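Local coordinates for nitroalkane oxidase (Podospora anserina, PDB 3MKH), which oxidises primary and secondary nitroalkanes to aldehydes or ketones with FAD, consuming oxygen and releasing nitrite and hydrogen peroxide, at residues 403-406 with 407-411; 392-395 with 396-400. All blocks are in the same frame, centred on the assembly; numbering follows the deposited sequence.

Overall arrangement
Two neighbouring turns of one chain show how a flavoenzyme of the acyl-CoA dehydrogenase family can hold an extended FAD along its length. Contact 2 (392-400) comes first in the chain and meets the isoalloxazine edge and ribityl chain; contact 1 (403-411), on helix 402-415, follows just after it and meets the adenosine half and the pyrophosphate. Their centres lie about 13 Å apart, yet they touch: R406 NH2 in contact 1 makes a salt bridge of 2.9 Å to OD1 of D399, the inferred proton acceptor, in contact 2. Nearby, I405 CD1 packs on G400 CA at 3.9 Å. Both also reach the same neighbouring subunit of the tetramer.

Contact 1: 403-406 with 407-411; sequences VGIR and RRHLQ. With FAD (flavin-adenine dinucleotide), chain E.
R408 folds back along its own helix and grips the carbonyl of V403 side-on, NE and NH2 both donating to the one V403 O. R408 NH2 lies 3.1 Å from V403 O, in the carbonyl plane, whereas NE comes in tilted from that plane; the oxygen sits close to the guanidinium plane. CG lies against G404 O, and bends at chi2 (-41°) and chi3 (118°) turn the guanidinium back onto V403 O. NH2 also meets D315 of a second subunit in a salt bridge, so the guanidinium joins this helix to a neighbouring subunit of the tetramer. R407, by contrast, runs extended from CG to NE and passes V403 obliquely, with V403 CG2 at the edge of its guanidinium, 4.0 Å from NH1; its NH2 forms a salt bridge with E361.

On another flank I405 and H409 lie side by side. CG2 of I405 rests 3.8 Å from H409 CD2, and I405 O faces the imidazole edge while accepting H409 N at 2.9 Å. The ring is held further through ND1, hydrogen-bonded to R349. L410 N closes the next helical bond to R406 O.

The start of the helix meets the cofactor. V403 CG1, anti to the backbone N (chi1 178°), reaches FAD O2B at 3.3 Å, and G404 CA lies 3.6 Å from FAD C4A, where a CB would clash with the ribose. This turn is part of the FAD-binding site in the C-terminal helical domain of the acyl-CoA dehydrogenase fold.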
loop_
_atom_site.group_PDB
_atom_site.type_symbol
_atom_site.label_atom_id
_atom_site.label_comp_id
_atom_site.label_asym_id
_atom_site.label_seq_id
_atom_site.Cartn_x
_atom_site.Cartn_y
_atom_site.Cartn_z
ATOM N N VAL A 403 -3.788 13.685 -9.277
ATOM C CA VAL A 403 -4.157 12.750 -10.351
ATOM C C VAL A 403 -4.326 13.453 -11.697
ATOM O O VAL A 403 -3.897 12.944 -12.733
ATOM C CB VAL A 403 -5.455 11.985 -9.992
ATOM C CG1 VAL A 403 -5.873 11.034 -11.125
ATOM C CG2 VAL A 403 -5.260 11.219 -8.685
ATOM N N GLY A 404 -4.959 14.621 -11.667
ATOM C CA GLY A 404 -5.300 15.350 -12.871
ATOM C C GLY A 404 -4.253 16.355 -13.310
ATOM O O GLY A 404 -4.223 16.745 -14.479
ATOM N N ILE A 405 -3.408 16.790 -12.378
ATOM C CA ILE A 405 -2.479 17.888 -12.668
ATOM C C ILE A 405 -1.022 17.547 -12.365
ATOM O O ILE A 405 -0.201 17.412 -13.289
ATOM C CB ILE A 405 -2.897 19.180 -11.942
ATOM C CG1 ILE A 405 -4.325 19.558 -12.376
ATOM C CG2 ILE A 405 -1.889 20.306 -12.212
ATOM C CD1 ILE A 405 -4.743 20.965 -12.008
ATOM N N ARG A 406 -0.695 17.412 -11.081
ATOM C CA ARG A 406 0.693 17.162 -10.689
ATOM C C ARG A 406 1.323 15.952 -11.422
ATOM O O ARG A 406 2.423 16.070 -11.972
ATOM C CB ARG A 406 0.846 17.064 -9.163
ATOM C CG ARG A 406 0.322 18.279 -8.378
ATOM C CD ARG A 406 0.760 19.623 -8.972
ATOM N NE ARG A 406 0.660 20.691 -7.967
ATOM C CZ ARG A 406 1.441 21.771 -7.916
ATOM N NH1 ARG A 406 2.390 21.966 -8.831
ATOM N NH2 ARG A 406 1.273 22.661 -6.940
ATOM N N ARG A 407 0.652 14.802 -11.450
ATOM C CA ARG A 407 1.235 13.658 -12.162
ATOM C C ARG A 407 1.319 13.853 -13.694
ATOM O O ARG A 407 2.197 13.277 -14.339
ATOM C CB ARG A 407 0.545 12.336 -11.811
ATOM C CG ARG A 407 0.784 11.868 -10.368
ATOM C CD ARG A 407 0.279 10.412 -10.144
ATOM N NE ARG A 407 0.608 9.955 -8.794
ATOM C CZ ARG A 407 -0.189 10.117 -7.741
ATOM N NH1 ARG A 407 -1.389 10.676 -7.884
ATOM N NH2 ARG A 407 0.205 9.697 -6.553
ATOM N N ARG A 408 0.400 14.633 -14.269
ATOM C CA ARG A 408 0.448 14.967 -15.703
ATOM C C ARG A 408 1.663 15.840 -15.999
ATOM O O ARG A 408 2.263 15.740 -17.062
ATOM C CB ARG A 408 -0.808 15.714 -16.166
ATOM C CG ARG A 408 -2.108 14.935 -16.076
ATOM C CD ARG A 408 -1.928 13.492 -16.514
ATOM N NE ARG A 408 -2.241 12.618 -15.398
ATOM C CZ ARG A 408 -1.573 11.517 -15.073
ATOM N NH1 ARG A 408 -0.531 11.109 -15.788
ATOM N NH2 ARG A 408 -1.966 10.820 -14.010
ATOM N N HIS A 409 2.008 16.732 -15.075
ATOM C CA HIS A 409 3.225 17.510 -15.250
ATOM C C HIS A 409 4.471 16.615 -15.182
ATOM O O HIS A 409 5.339 16.706 -16.039
ATOM C CB HIS A 409 3.286 18.665 -14.254
ATOM C CG HIS A 409 2.354 19.788 -14.594
ATOM N ND1 HIS A 409 2.797 21.049 -14.928
ATOM C CD2 HIS A 409 1.004 19.829 -14.683
ATOM C CE1 HIS A 409 1.760 21.825 -15.186
ATOM N NE2 HIS A 409 0.660 21.108 -15.048
ATOM N N LEU A 410 4.538 15.729 -14.189
ATOM C CA LEU A 410 5.645 14.773 -14.111
ATOM C C LEU A 410 5.760 13.967 -15.417
ATOM O O LEU A 410 6.850 13.768 -15.949
ATOM C CB LEU A 410 5.454 13.848 -12.909
ATOM C CG LEU A 410 5.625 14.559 -11.564
ATOM C CD1 LEU A 410 5.178 13.676 -10.384
ATOM C CD2 LEU A 410 7.079 15.018 -11.384
ATOM N N GLN A 411 4.624 13.522 -15.937
ATOM C CA GLN A 411 4.598 12.797 -17.211
ATOM C C GLN A 411 5.180 13.614 -18.382
ATOM O O GLN A 411 5.987 13.100 -19.156
ATOM C CB GLN A 411 3.168 12.332 -17.512
ATOM C CG GLN A 411 2.966 11.629 -18.853
ATOM C CD GLN A 411 1.525 11.159 -19.060
ATOM O OE1 GLN A 411 1.268 10.274 -19.880
ATOM N NE2 GLN A 411 0.580 11.756 -18.328
HETATM P PA FAD E . -10.164 19.165 -11.645
HETATM O O1A FAD E . -10.188 19.780 -12.971
HETATM O O2A FAD E . -11.231 19.479 -10.694
HETATM O O5B FAD E . -10.088 17.571 -11.835
HETATM C C5B FAD E . -10.781 16.692 -10.953
HETATM C C4B FAD E . -10.341 15.224 -11.103
HETATM O O4B FAD E . -10.672 14.768 -12.422
HETATM C C3B FAD E . -8.827 15.074 -10.987
HETATM O O3B FAD E . -8.465 14.843 -9.624
HETATM C C2B FAD E . -8.560 13.823 -11.805
HETATM O O2B FAD E . -8.747 12.663 -11.001
HETATM C C1B FAD E . -9.630 13.879 -12.896
HETATM N N9A FAD E . -9.012 14.429 -14.135
HETATM C C8A FAD E . -9.361 15.552 -14.754
HETATM N N7A FAD E . -8.594 15.735 -15.821
HETATM C C5A FAD E . -7.746 14.716 -15.886
HETATM C C6A FAD E . -6.731 14.364 -16.765
HETATM N N6A FAD E . -6.444 15.132 -17.807
HETATM N N1A FAD E . -6.048 13.235 -16.546
HETATM C C2A FAD E . -6.329 12.464 -15.511
HETATM N N3A FAD E . -7.290 12.770 -14.656
HETATM C C4A FAD E . -8.011 13.884 -14.814
HETATM N N1 FAD E . -7.707 27.395 -6.440
HETATM C C2 FAD E . -7.187 28.621 -6.834
HETATM O O2 FAD E . -7.293 28.975 -7.999
HETATM N N3 FAD E . -6.546 29.439 -5.908
HETATM C C4 FAD E . -6.425 29.043 -4.579
HETATM O O4 FAD E . -5.862 29.776 -3.769
HETATM C C4X FAD E . -6.946 27.817 -4.185
HETATM N N5 FAD E . -6.838 27.384 -2.861
HETATM C C5X FAD E . -7.652 26.337 -2.418
HETATM C C6 FAD E . -7.832 26.097 -1.059
HETATM C C7 FAD E . -8.650 25.056 -0.636
HETATM C C7M FAD E . -8.857 24.785 0.851
HETATM C C8 FAD E . -9.285 24.254 -1.575
HETATM C C8M FAD E . -10.188 23.107 -1.122
HETATM C C9 FAD E . -9.098 24.491 -2.928
HETATM C C9A FAD E . -8.286 25.532 -3.351
HETATM N N10 FAD E . -8.102 25.775 -4.712
HETATM C C10 FAD E . -7.583 26.999 -5.115
HETATM C "C1'" FAD E . -8.438 24.746 -5.725
HETATM C "C2'" FAD E . -7.266 23.789 -5.941
HETATM O "O2'" FAD E . -6.148 24.499 -6.463
HETATM C "C3'" FAD E . -7.615 22.611 -6.865
HETATM O "O3'" FAD E . -6.543 21.681 -6.825
HETATM C "C4'" FAD E . -7.842 23.017 -8.329
HETATM O "O4'" FAD E . -9.154 23.533 -8.499
HETATM C "C5'" FAD E . -7.663 21.806 -9.252
HETATM O "O5'" FAD E . -8.495 20.717 -8.848
HETATM P P FAD E . -8.291 19.261 -9.463
HETATM O O1P FAD E . -6.854 18.961 -9.458
HETATM O O2P FAD E . -9.207 18.334 -8.799
HETATM O O3P FAD E . -8.731 19.500 -10.997
#

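Contact 2: 392-395 with 396-400. With FAD (flavin-adenine dinucleotide), chain E.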
loop_
_atom_site.group_PDB
_atom_site.type_symbol
_atom_site.label_atom_id
_atom_site.label_comp_id
_atom_site.label_asym_id
_atom_site.label_seq_id
_atom_site.Cartn_x
_atom_site.Cartn_y
_atom_site.Cartn_z
ATOM N N ALA A 392 -5.841 16.794 6.250
ATOM C CA ALA A 392 -4.867 16.127 5.393
ATOM C C ALA A 392 -5.432 15.748 4.021
ATOM O O ALA A 392 -4.724 15.832 2.998
ATOM C CB ALA A 392 -4.301 14.877 6.115
ATOM N N VAL A 393 -6.702 15.343 3.969
ATOM C CA VAL A 393 -7.235 14.873 2.682
ATOM C C VAL A 393 -7.316 15.949 1.601
ATOM O O VAL A 393 -7.423 15.624 0.421
ATOM C CB VAL A 393 -8.597 14.128 2.799
ATOM C CG1 VAL A 393 -8.456 12.915 3.672
ATOM C CG2 VAL A 393 -9.676 15.054 3.306
ATOM N N VAL A 394 -7.274 17.223 1.985
ATOM C CA VAL A 394 -7.215 18.284 0.985
ATOM C C VAL A 394 -5.855 18.365 0.256
ATOM O O VAL A 394 -5.766 18.874 -0.852
ATOM C CB VAL A 394 -7.542 19.664 1.584
ATOM C CG1 VAL A 394 -6.262 20.350 2.087
ATOM C CG2 VAL A 394 -8.243 20.514 0.547
ATOM N N LEU A 395 -4.794 17.888 0.890
ATOM C CA LEU A 395 -3.453 18.139 0.353
ATOM C C LEU A 395 -3.220 17.518 -1.029
ATOM O O LEU A 395 -2.667 18.176 -1.908
ATOM C CB LEU A 395 -2.365 17.725 1.357
ATOM C CG LEU A 395 -2.413 18.485 2.699
ATOM C CD1 LEU A 395 -1.258 18.005 3.583
ATOM C CD2 LEU A 395 -2.343 20.017 2.518
ATOM N N PRO A 396 -3.632 16.253 -1.227
ATOM C CA PRO A 396 -3.429 15.654 -2.548
ATOM C C PRO A 396 -4.297 16.315 -3.616
ATOM O O PRO A 396 -3.877 16.382 -4.769
ATOM C CB PRO A 396 -3.876 14.199 -2.333
ATOM C CG PRO A 396 -3.657 13.958 -0.868
ATOM C CD PRO A 396 -4.107 15.255 -0.253
ATOM N N ILE A 397 -5.468 16.825 -3.225
ATOM C CA ILE A 397 -6.465 17.285 -4.192
ATOM C C ILE A 397 -6.419 18.779 -4.481
ATOM O O ILE A 397 -6.891 19.218 -5.527
ATOM C CB ILE A 397 -7.913 16.868 -3.798
ATOM C CG1 ILE A 397 -8.287 17.391 -2.407
ATOM C CG2 ILE A 397 -8.065 15.347 -3.820
ATOM C CD1 ILE A 397 -9.704 16.950 -1.963
ATOM N N PHE A 398 -5.846 19.568 -3.576
ATOM C CA PHE A 398 -5.828 21.008 -3.796
ATOM C C PHE A 398 -4.473 21.430 -4.351
ATOM O O PHE A 398 -3.604 20.576 -4.594
ATOM C CB PHE A 398 -6.287 21.815 -2.552
ATOM C CG PHE A 398 -5.184 22.164 -1.564
ATOM C CD1 PHE A 398 -3.987 21.454 -1.526
ATOM C CD2 PHE A 398 -5.373 23.191 -0.649
ATOM C CE1 PHE A 398 -2.996 21.776 -0.608
ATOM C CE2 PHE A 398 -4.373 23.522 0.279
ATOM C CZ PHE A 398 -3.192 22.818 0.295
ATOM N N ASP A 399 -4.332 22.727 -4.606
ATOM C CA ASP A 399 -3.114 23.278 -5.183
ATOM C C ASP A 399 -2.677 22.496 -6.427
ATOM O O ASP A 399 -1.486 22.223 -6.606
ATOM C CB ASP A 399 -2.001 23.282 -4.138
ATOM C CG ASP A 399 -0.985 24.386 -4.381
ATOM O OD1 ASP A 399 0.201 24.064 -4.607
ATOM O OD2 ASP A 399 -1.384 25.574 -4.348
ATOM N N GLY A 400 -3.641 22.159 -7.287
ATOM C CA GLY A 400 -3.395 21.282 -8.409
ATOM C C GLY A 400 -3.361 19.834 -7.949
ATOM O O GLY A 400 -2.357 19.363 -7.387
HETATM P PA FAD E . -10.164 19.165 -11.645
HETATM O O1A FAD E . -10.188 19.780 -12.971
HETATM O O2A FAD E . -11.231 19.479 -10.694
HETATM O O5B FAD E . -10.088 17.571 -11.835
HETATM C C5B FAD E . -10.781 16.692 -10.953
HETATM C C4B FAD E . -10.341 15.224 -11.103
HETATM O O4B FAD E . -10.672 14.768 -12.422
HETATM C C3B FAD E . -8.827 15.074 -10.987
HETATM O O3B FAD E . -8.465 14.843 -9.624
HETATM C C2B FAD E . -8.560 13.823 -11.805
HETATM O O2B FAD E . -8.747 12.663 -11.001
HETATM C C1B FAD E . -9.630 13.879 -12.896
HETATM N N9A FAD E . -9.012 14.429 -14.135
HETATM C C8A FAD E . -9.361 15.552 -14.754
HETATM N N7A FAD E . -8.594 15.735 -15.821
HETATM C C5A FAD E . -7.746 14.716 -15.886
HETATM C C6A FAD E . -6.731 14.364 -16.765
HETATM N N6A FAD E . -6.444 15.132 -17.807
HETATM N N1A FAD E . -6.048 13.235 -16.546
HETATM C C2A FAD E . -6.329 12.464 -15.511
HETATM N N3A FAD E . -7.290 12.770 -14.656
HETATM C C4A FAD E . -8.011 13.884 -14.814
HETATM N N1 FAD E . -7.707 27.395 -6.440
HETATM C C2 FAD E . -7.187 28.621 -6.834
HETATM O O2 FAD E . -7.293 28.975 -7.999
HETATM N N3 FAD E . -6.546 29.439 -5.908
HETATM C C4 FAD E . -6.425 29.043 -4.579
HETATM O O4 FAD E . -5.862 29.776 -3.769
HETATM C C4X FAD E . -6.946 27.817 -4.185
HETATM N N5 FAD E . -6.838 27.384 -2.861
HETATM C C5X FAD E . -7.652 26.337 -2.418
HETATM C C6 FAD E . -7.832 26.097 -1.059
HETATM C C7 FAD E . -8.650 25.056 -0.636
HETATM C C7M FAD E . -8.857 24.785 0.851
HETATM C C8 FAD E . -9.285 24.254 -1.575
HETATM C C8M FAD E . -10.188 23.107 -1.122
HETATM C C9 FAD E . -9.098 24.491 -2.928
HETATM C C9A FAD E . -8.286 25.532 -3.351
HETATM N N10 FAD E . -8.102 25.775 -4.712
HETATM C C10 FAD E . -7.583 26.999 -5.115
HETATM C "C1'" FAD E . -8.438 24.746 -5.725
HETATM C "C2'" FAD E . -7.266 23.789 -5.941
HETATM O "O2'" FAD E . -6.148 24.499 -6.463
HETATM C "C3'" FAD E . -7.615 22.611 -6.865
HETATM O "O3'" FAD E . -6.543 21.681 -6.825
HETATM C "C4'" FAD E . -7.842 23.017 -8.329
HETATM O "O4'" FAD E . -9.154 23.533 -8.499
HETATM C "C5'" FAD E . -7.663 21.806 -9.252
HETATM O "O5'" FAD E . -8.495 20.717 -8.848
HETATM P P FAD E . -8.291 19.261 -9.463
HETATM O O1P FAD E . -6.854 18.961 -9.458
HETATM O O2P FAD E . -9.207 18.334 -8.799
HETATM O O3P FAD E . -8.731 19.500 -10.997
#
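The short turn 394-397 and the loop after it form a wall of the flavin site and carry D399, the inferred proton acceptor. V394 and F398 meet most directly: V394 CG1 sits over the centre of one face of the F398 ring, a CH-pi contact 4.0 Å from its centroid, while CG2 of V394 touches F398 CB and, on the cofactor, FAD C8M at 3.6 Å. F398 CG stands between the backbone N and the carbonyl carbon (chi1 88°), which turns the ring back across the helical turn. L395 runs alongside it, CD2 reaching F398 CE1 at 3.6 Å, and FAD C7 lies at the ring's edge, 3.8 Å from F398 CD2. With an alanine in place of this phenylalanine, V394 CG1 and L395 CD2 would probably lose their aromatic partner, and a gap would be likely to open beside the dimethylbenzene edge of the flavin.

Main-chain bonds fix this turn. V394 O accepts F398 N at 2.8 Å nearly head-on and I397 N only weakly. Further on, the ribityl O3' donates to I397 O (2.8 Å) and accepts from G400 N (3.0 Å). D399 OD1 is also hydrogen-bonded to S273 OG, and K356 NZ bonds to the carbonyls of L395, F398 and G400.

Apolar packing thus lines the flavin's methyl-bearing edge, while one ribityl hydroxyl, acting as both donor and acceptor, ties the cofactor to backbone atoms flanking D399.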